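Local atomic coordinates of glutathione peroxidase-like protein (Trypanosoma brucei, PDB entry 2VUP), a protein that probably reduces hydroperoxides with electrons supplied by tryparedoxin, as a member of the glutathione peroxidase family. Residues P40-L43 with V44-K47; K104-C108 with T109-A113. One frame throughout, in Å; residues are numbered along the deposited sequence.

Both contacts are local, each within one continuous run of chain, and both belong to a thioredoxin-like domain of the glutathione peroxidase family. Contact 1 is a turn at the surface in the loop before strand 51-56, and it leans on the edge strand 83-88. Contact 2 spans the C-terminal part of helix 100-111 and the turn that follows, packed against helix 63-77. Their centres lie 22 Å apart and their nearest atoms about 11 Å apart. Contact 2 is the one near the predicted active site: the side chain of Phe-106 is about 9 Å from that of Cys-60. Contact 1 lies away from that site.

Contact 1: P40-L43 with V44-K47; sequences PYNL and VQHK
Tyr-41 and His-46 meet through a short hydrogen bond, with 2.6 Å between Tyr-41 OH and His-46 NE2. Either atom could be the donor. Each partner sits at the edge of the other's ring, near its plane. The two rings meet rim to rim, with planes 20° apart and neither ring over the other's face. With CG anti to the backbone N (chi1 177°), the Tyr-41 side chain extends to the His-46 ring.

A second side-chain bond runs from Gln-45 to the backbone. NE2 of Gln-45 donates to Asn-42 O at 2.6 Å. The donor lies in the carbonyl plane, on a lone pair, and the acceptor lies almost in the Gln-45 amide plane. This fixes how the amide is turned. Its NE2 is also 3.5 Å from Tyr-41 OH.

Asn-42 is the centre of an inverse gamma turn, with a weak bond from Leu-43 N to Tyr-41 O. A type I beta turn, Leu-43 to His-46, follows, and in it His-46 N donates to Leu-43 O at 3.3 Å. Both turns lie in the loop before strand 51-56.

Carbon contacts surround these bonds. Gln-45 CG lies 3.5 Å above the His-46 ring plane, over its centre. Gln-45 CB makes a van der Waals contact with Asn-42 ND2 at 3.6 Å. Leu-43 is buried. Its side chain touches Leu-85 of strand 83-88, as do Tyr-41 and His-46. Tyr-41 also rests on Pro-116 and Met-118.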
ATOM      1  N   PRO A  40       1.669  13.708  10.778  1.00 22.23           N
ATOM      2  CA  PRO A  40       1.210  13.790   9.390  1.00 22.62           C
ATOM      3  C   PRO A  40       2.336  13.456   8.422  1.00 23.02           C
ATOM      4  O   PRO A  40       3.461  13.947   8.582  1.00 23.25           O
ATOM      5  CB  PRO A  40       0.783  15.252   9.251  1.00 22.68           C
ATOM      6  CG  PRO A  40       0.399  15.655  10.647  1.00 22.40           C
ATOM      7  CD  PRO A  40       1.417  14.965  11.506  1.00 22.21           C
ATOM      8  N   TYR A  41       2.045  12.589   7.459  1.00 23.39           N
ATOM      9  CA  TYR A  41       3.056  12.127   6.515  1.00 23.70           C
ATOM     10  C   TYR A  41       3.047  13.000   5.254  1.00 24.40           C
ATOM     11  O   TYR A  41       1.982  13.352   4.749  1.00 24.66           O
ATOM     12  CB  TYR A  41       2.841  10.642   6.173  1.00 23.50           C
ATOM     13  CG  TYR A  41       3.815  10.128   5.138  1.00 22.74           C
ATOM     14  CD1 TYR A  41       5.118   9.785   5.492  1.00 22.23           C
ATOM     15  CD2 TYR A  41       3.443  10.015   3.805  1.00 22.24           C
ATOM     16  CE1 TYR A  41       6.021   9.333   4.548  1.00 21.95           C
ATOM     17  CE2 TYR A  41       4.338   9.563   2.849  1.00 23.28           C
ATOM     18  CZ  TYR A  41       5.626   9.228   3.231  1.00 22.42           C
ATOM     19  OH  TYR A  41       6.514   8.785   2.295  1.00 23.07           O
ATOM     20  N   ASN A  42       4.234  13.350   4.760  1.00 25.49           N
ATOM     21  CA  ASN A  42       4.368  14.171   3.559  1.00 26.61           C
ATOM     22  C   ASN A  42       4.066  13.321   2.331  1.00 27.05           C
ATOM     23  O   ASN A  42       4.973  12.798   1.682  1.00 27.23           O
ATOM     24  CB  ASN A  42       5.770  14.811   3.491  1.00 27.05           C
ATOM     25  CG  ASN A  42       5.939  15.779   2.310  1.00 27.81           C
ATOM     26  OD1 ASN A  42       4.966  16.283   1.748  1.00 29.07           O
ATOM     27  ND2 ASN A  42       7.191  16.035   1.934  1.00 28.83           N
ATOM     28  N   LEU A  43       2.776  13.178   2.041  1.00 27.42           N
ATOM     29  CA  LEU A  43       2.287  12.315   0.972  1.00 28.06           C
ATOM     30  C   LEU A  43       2.511  12.888  -0.433  1.00 28.51           C
ATOM     31  O   LEU A  43       2.732  12.133  -1.382  1.00 28.41           O
ATOM     32  CB  LEU A  43       0.798  11.997   1.195  1.00 27.74           C
ATOM     33  CG  LEU A  43       0.086  10.961   0.313  1.00 28.18           C
ATOM     34  CD1 LEU A  43       0.692   9.575   0.487  1.00 28.08           C
ATOM     35  CD2 LEU A  43      -1.415  10.921   0.603  1.00 28.07           C
ATOM     36  N   VAL A  44       2.455  14.214  -0.554  1.00 29.21           N
ATOM     37  CA  VAL A  44       2.462  14.886  -1.860  1.00 29.92           C
ATOM     38  C   VAL A  44       3.861  14.940  -2.486  1.00 30.09           C
ATOM     39  O   VAL A  44       4.028  15.396  -3.617  1.00 30.33           O
ATOM     40  CB  VAL A  44       1.806  16.303  -1.797  1.00 30.13           C
ATOM     41  CG1 VAL A  44       1.336  16.756  -3.178  1.00 30.37           C
ATOM     42  CG2 VAL A  44       0.626  16.299  -0.846  1.00 30.84           C
ATOM     43  N   GLN A  45       4.857  14.456  -1.749  1.00 30.59           N
ATOM     44  CA  GLN A  45       6.221  14.338  -2.248  1.00 30.91           C
ATOM     45  C   GLN A  45       6.345  13.245  -3.313  1.00 31.27           C
ATOM     46  O   GLN A  45       7.316  13.216  -4.072  1.00 31.19           O
ATOM     47  CB  GLN A  45       7.176  14.026  -1.097  1.00 31.08           C
ATOM     48  CG  GLN A  45       6.991  12.639  -0.500  1.00 31.44           C
ATOM     49  CD  GLN A  45       7.976  12.332   0.599  1.00 32.85           C
ATOM     50  OE1 GLN A  45       9.183  12.237   0.363  1.00 34.76           O
ATOM     51  NE2 GLN A  45       7.470  12.161   1.810  1.00 32.43           N
ATOM     52  N   HIS A  46       5.371  12.337  -3.336  1.00 31.55           N
ATOM     53  CA  HIS A  46       5.364  11.215  -4.273  1.00 31.92           C
ATOM     54  C   HIS A  46       4.561  11.535  -5.539  1.00 32.14           C
ATOM     55  O   HIS A  46       4.520  10.730  -6.472  1.00 32.22           O
ATOM     56  CB  HIS A  46       4.826   9.947  -3.587  1.00 31.59           C
ATOM     57  CG  HIS A  46       5.547   9.589  -2.322  1.00 31.00           C
ATOM     58  ND1 HIS A  46       6.899   9.323  -2.282  1.00 29.75           N
ATOM     59  CD2 HIS A  46       5.100   9.453  -1.050  1.00 30.10           C
ATOM     60  CE1 HIS A  46       7.254   9.037  -1.042  1.00 30.32           C
ATOM     61  NE2 HIS A  46       6.180   9.108  -0.275  1.00 29.90           N
ATOM     62  N   LYS A  47       3.928  12.710  -5.559  1.00 32.46           N
ATOM     63  CA  LYS A  47       3.201  13.198  -6.730  1.00 32.92           C
ATOM     64  C   LYS A  47       4.142  13.404  -7.912  1.00 32.90           C
ATOM     65  O   LYS A  47       5.229  13.967  -7.762  1.00 33.03           O
ATOM     66  CB  LYS A  47       2.452  14.494  -6.403  1.00 33.17           C
ATOM     67  CG  LYS A  47       1.668  15.094  -7.573  1.00 34.91           C
ATOM     68  CD  LYS A  47       0.616  16.068  -7.073  1.00 37.96           C
ATOM     69  CE  LYS A  47       0.334  17.148  -8.104  1.00 39.75           C
ATOM     70  NZ  LYS A  47      -0.575  18.189  -7.533  1.00 41.25           N
TER

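Contact 2: K104-C108 with T109-A113; sequences KEFVC and TKFKA
Thr-109 N donates to Glu-105 O at 3.0 Å. This and the bond from Lys-110 N to Phe-106 O, also 3.0 Å, are i to i+4 bonds near the C-terminal end of helix 100-111. Phe-111 N follows with a longer bond to Val-107 O, at 3.3 Å. Thr-109 OG1 lies between its backbone N and carbonyl carbon (chi1 57°). It is thereby turned back to Glu-105 O and Phe-106 O, two acceptors that compete for its one proton. Lys-112 leaves the helix with positive phi. Its NZ curls back to Thr-109 O at 3.2 Å and weakly to Cys-108 O, and its backbone N also bonds weakly to Cys-108 O.

Farther out, Phe-111 turns its edge toward the face of Phe-106 in an offset edge-to-face pair, planes at 70°. Lys-110 CD lies 3.7 Å from Phe-106 CE1. The Phe-111 ring also meets Tyr-67 of helix 63-77, and both phenylalanines touch Thr-63. This joins the helix end to helix 63-77. Ala-113, past the helix end, puts CB 3.6 Å from Val-107 CG1.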
ATOM      1  N   LYS A 104       7.265  -1.414  13.035  1.00 37.15           N
ATOM      2  CA  LYS A 104       8.469  -0.791  12.474  1.00 38.32           C
ATOM      3  C   LYS A 104       9.711  -1.661  12.663  1.00 38.88           C
ATOM      4  O   LYS A 104      10.487  -1.851  11.727  1.00 38.91           O
ATOM      5  CB  LYS A 104       8.704   0.596  13.087  1.00 38.45           C
ATOM      6  CG  LYS A 104       7.976   1.725  12.374  1.00 39.06           C
ATOM      7  CD  LYS A 104       7.693   2.912  13.298  1.00 40.34           C
ATOM      8  CE  LYS A 104       8.912   3.791  13.563  1.00 41.65           C
ATOM      9  NZ  LYS A 104       9.488   3.557  14.925  1.00 42.41           N
ATOM     10  N   GLU A 105       9.882  -2.198  13.868  1.00 39.74           N
ATOM     11  CA  GLU A 105      11.055  -3.008  14.186  1.00 40.84           C
ATOM     12  C   GLU A 105      11.053  -4.351  13.451  1.00 41.02           C
ATOM     13  O   GLU A 105      12.033  -4.699  12.792  1.00 41.21           O
ATOM     14  CB  GLU A 105      11.197  -3.204  15.702  1.00 41.03           C
ATOM     15  CG  GLU A 105      12.618  -3.564  16.148  1.00 42.78           C
ATOM     16  CD  GLU A 105      13.654  -2.522  15.728  1.00 44.71           C
ATOM     17  OE1 GLU A 105      13.657  -1.404  16.296  1.00 45.58           O
ATOM     18  OE2 GLU A 105      14.465  -2.822  14.827  1.00 45.34           O
ATOM     19  N   PHE A 106       9.948  -5.087  13.561  1.00 41.40           N
ATOM     20  CA  PHE A 106       9.773  -6.374  12.879  1.00 41.76           C
ATOM     21  C   PHE A 106      10.089  -6.275  11.382  1.00 42.14           C
ATOM     22  O   PHE A 106      10.852  -7.077  10.835  1.00 42.02           O
ATOM     23  CB  PHE A 106       8.342  -6.882  13.108  1.00 41.64           C
ATOM     24  CG  PHE A 106       7.948  -8.047  12.237  1.00 41.59           C
ATOM     25  CD1 PHE A 106       8.253  -9.352  12.617  1.00 42.03           C
ATOM     26  CD2 PHE A 106       7.247  -7.842  11.048  1.00 41.73           C
ATOM     27  CE1 PHE A 106       7.880 -10.437  11.815  1.00 41.99           C
ATOM     28  CE2 PHE A 106       6.872  -8.916  10.238  1.00 41.20           C
ATOM     29  CZ  PHE A 106       7.191 -10.216  10.622  1.00 41.60           C
ATOM     30  N   VAL A 107       9.499  -5.268  10.745  1.00 42.63           N
ATOM     31  CA  VAL A 107       9.582  -5.057   9.303  1.00 43.13           C
ATOM     32  C   VAL A 107      11.014  -4.782   8.820  1.00 43.64           C
ATOM     33  O   VAL A 107      11.433  -5.274   7.765  1.00 43.46           O
ATOM     34  CB  VAL A 107       8.596  -3.928   8.887  1.00 43.13           C
ATOM     35  CG1 VAL A 107       8.899  -3.372   7.507  1.00 42.82           C
ATOM     36  CG2 VAL A 107       7.163  -4.444   8.962  1.00 43.19           C
ATOM     37  N   CYS A 108      11.758  -4.010   9.605  1.00 44.32           N
ATOM     38  CA  CYS A 108      13.128  -3.644   9.252  1.00 45.05           C
ATOM     39  C   CYS A 108      14.143  -4.754   9.538  1.00 45.09           C
ATOM     40  O   CYS A 108      15.064  -4.963   8.749  1.00 45.25           O
ATOM     41  CB  CYS A 108      13.524  -2.346   9.951  1.00 45.25           C
ATOM     42  SG  CYS A 108      12.584  -0.922   9.353  1.00 46.85           S
ATOM     43  N   THR A 109      13.963  -5.463  10.651  1.00 45.16           N
ATOM     44  CA  THR A 109      14.862  -6.563  11.028  1.00 45.33           C
ATOM     45  C   THR A 109      14.734  -7.777  10.101  1.00 45.15           C
ATOM     46  O   THR A 109      15.742  -8.368   9.700  1.00 45.28           O
ATOM     47  CB  THR A 109      14.662  -7.024  12.500  1.00 45.38           C
ATOM     48  OG1 THR A 109      13.299  -7.411  12.712  1.00 46.01           O
ATOM     49  CG2 THR A 109      15.033  -5.915  13.482  1.00 45.53           C
ATOM     50  N   LYS A 110      13.499  -8.136   9.755  1.00 44.79           N
ATOM     51  CA  LYS A 110      13.246  -9.350   8.981  1.00 44.43           C
ATOM     52  C   LYS A 110      13.418  -9.172   7.475  1.00 44.03           C
ATOM     53  O   LYS A 110      14.003 -10.029   6.806  1.00 43.95           O
ATOM     54  CB  LYS A 110      11.863  -9.923   9.296  1.00 44.53           C
ATOM     55  CG  LYS A 110      11.812 -10.757  10.560  1.00 45.34           C
ATOM     56  CD  LYS A 110      10.913 -11.971  10.379  1.00 46.45           C
ATOM     57  CE  LYS A 110      11.231 -13.046  11.412  1.00 47.64           C
ATOM     58  NZ  LYS A 110      10.864 -14.417  10.935  1.00 47.73           N
ATOM     59  N   PHE A 111      12.932  -8.051   6.949  1.00 43.41           N
ATOM     60  CA  PHE A 111      12.810  -7.890   5.503  1.00 42.75           C
ATOM     61  C   PHE A 111      13.694  -6.811   4.903  1.00 42.37           C
ATOM     62  O   PHE A 111      13.870  -6.765   3.681  1.00 42.44           O
ATOM     63  CB  PHE A 111      11.340  -7.681   5.121  1.00 42.75           C
ATOM     64  CG  PHE A 111      10.431  -8.764   5.632  1.00 42.34           C
ATOM     65  CD1 PHE A 111      10.363  -9.996   4.984  1.00 42.07           C
ATOM     66  CD2 PHE A 111       9.661  -8.561   6.774  1.00 42.10           C
ATOM     67  CE1 PHE A 111       9.536 -11.005   5.459  1.00 42.08           C
ATOM     68  CE2 PHE A 111       8.829  -9.566   7.259  1.00 42.22           C
ATOM     69  CZ  PHE A 111       8.768 -10.793   6.598  1.00 42.44           C
ATOM     70  N   LYS A 112      14.264  -5.966   5.762  1.00 41.76           N
ATOM     71  CA  LYS A 112      15.085  -4.829   5.332  1.00 41.25           C
ATOM     72  C   LYS A 112      14.278  -3.857   4.473  1.00 40.43           C
ATOM     73  O   LYS A 112      14.798  -3.257   3.524  1.00 40.48           O
ATOM     74  CB  LYS A 112      16.363  -5.298   4.605  1.00 41.52           C
ATOM     75  CG  LYS A 112      17.625  -5.343   5.472  1.00 42.41           C
ATOM     76  CD  LYS A 112      17.482  -6.260   6.680  1.00 43.83           C
ATOM     77  CE  LYS A 112      18.629  -6.064   7.662  1.00 44.57           C
ATOM     78  NZ  LYS A 112      18.201  -6.375   9.056  1.00 45.00           N
ATOM     79  N   ALA A 113      12.999  -3.720   4.817  1.00 39.15           N
ATOM     80  CA  ALA A 113      12.103  -2.801   4.129  1.00 37.90           C
ATOM     81  C   ALA A 113      12.392  -1.370   4.574  1.00 36.83           C
ATOM     82  O   ALA A 113      12.323  -1.044   5.764  1.00 37.02           O
ATOM     83  CB  ALA A 113      10.650  -3.177   4.389  1.00 37.91           C
TER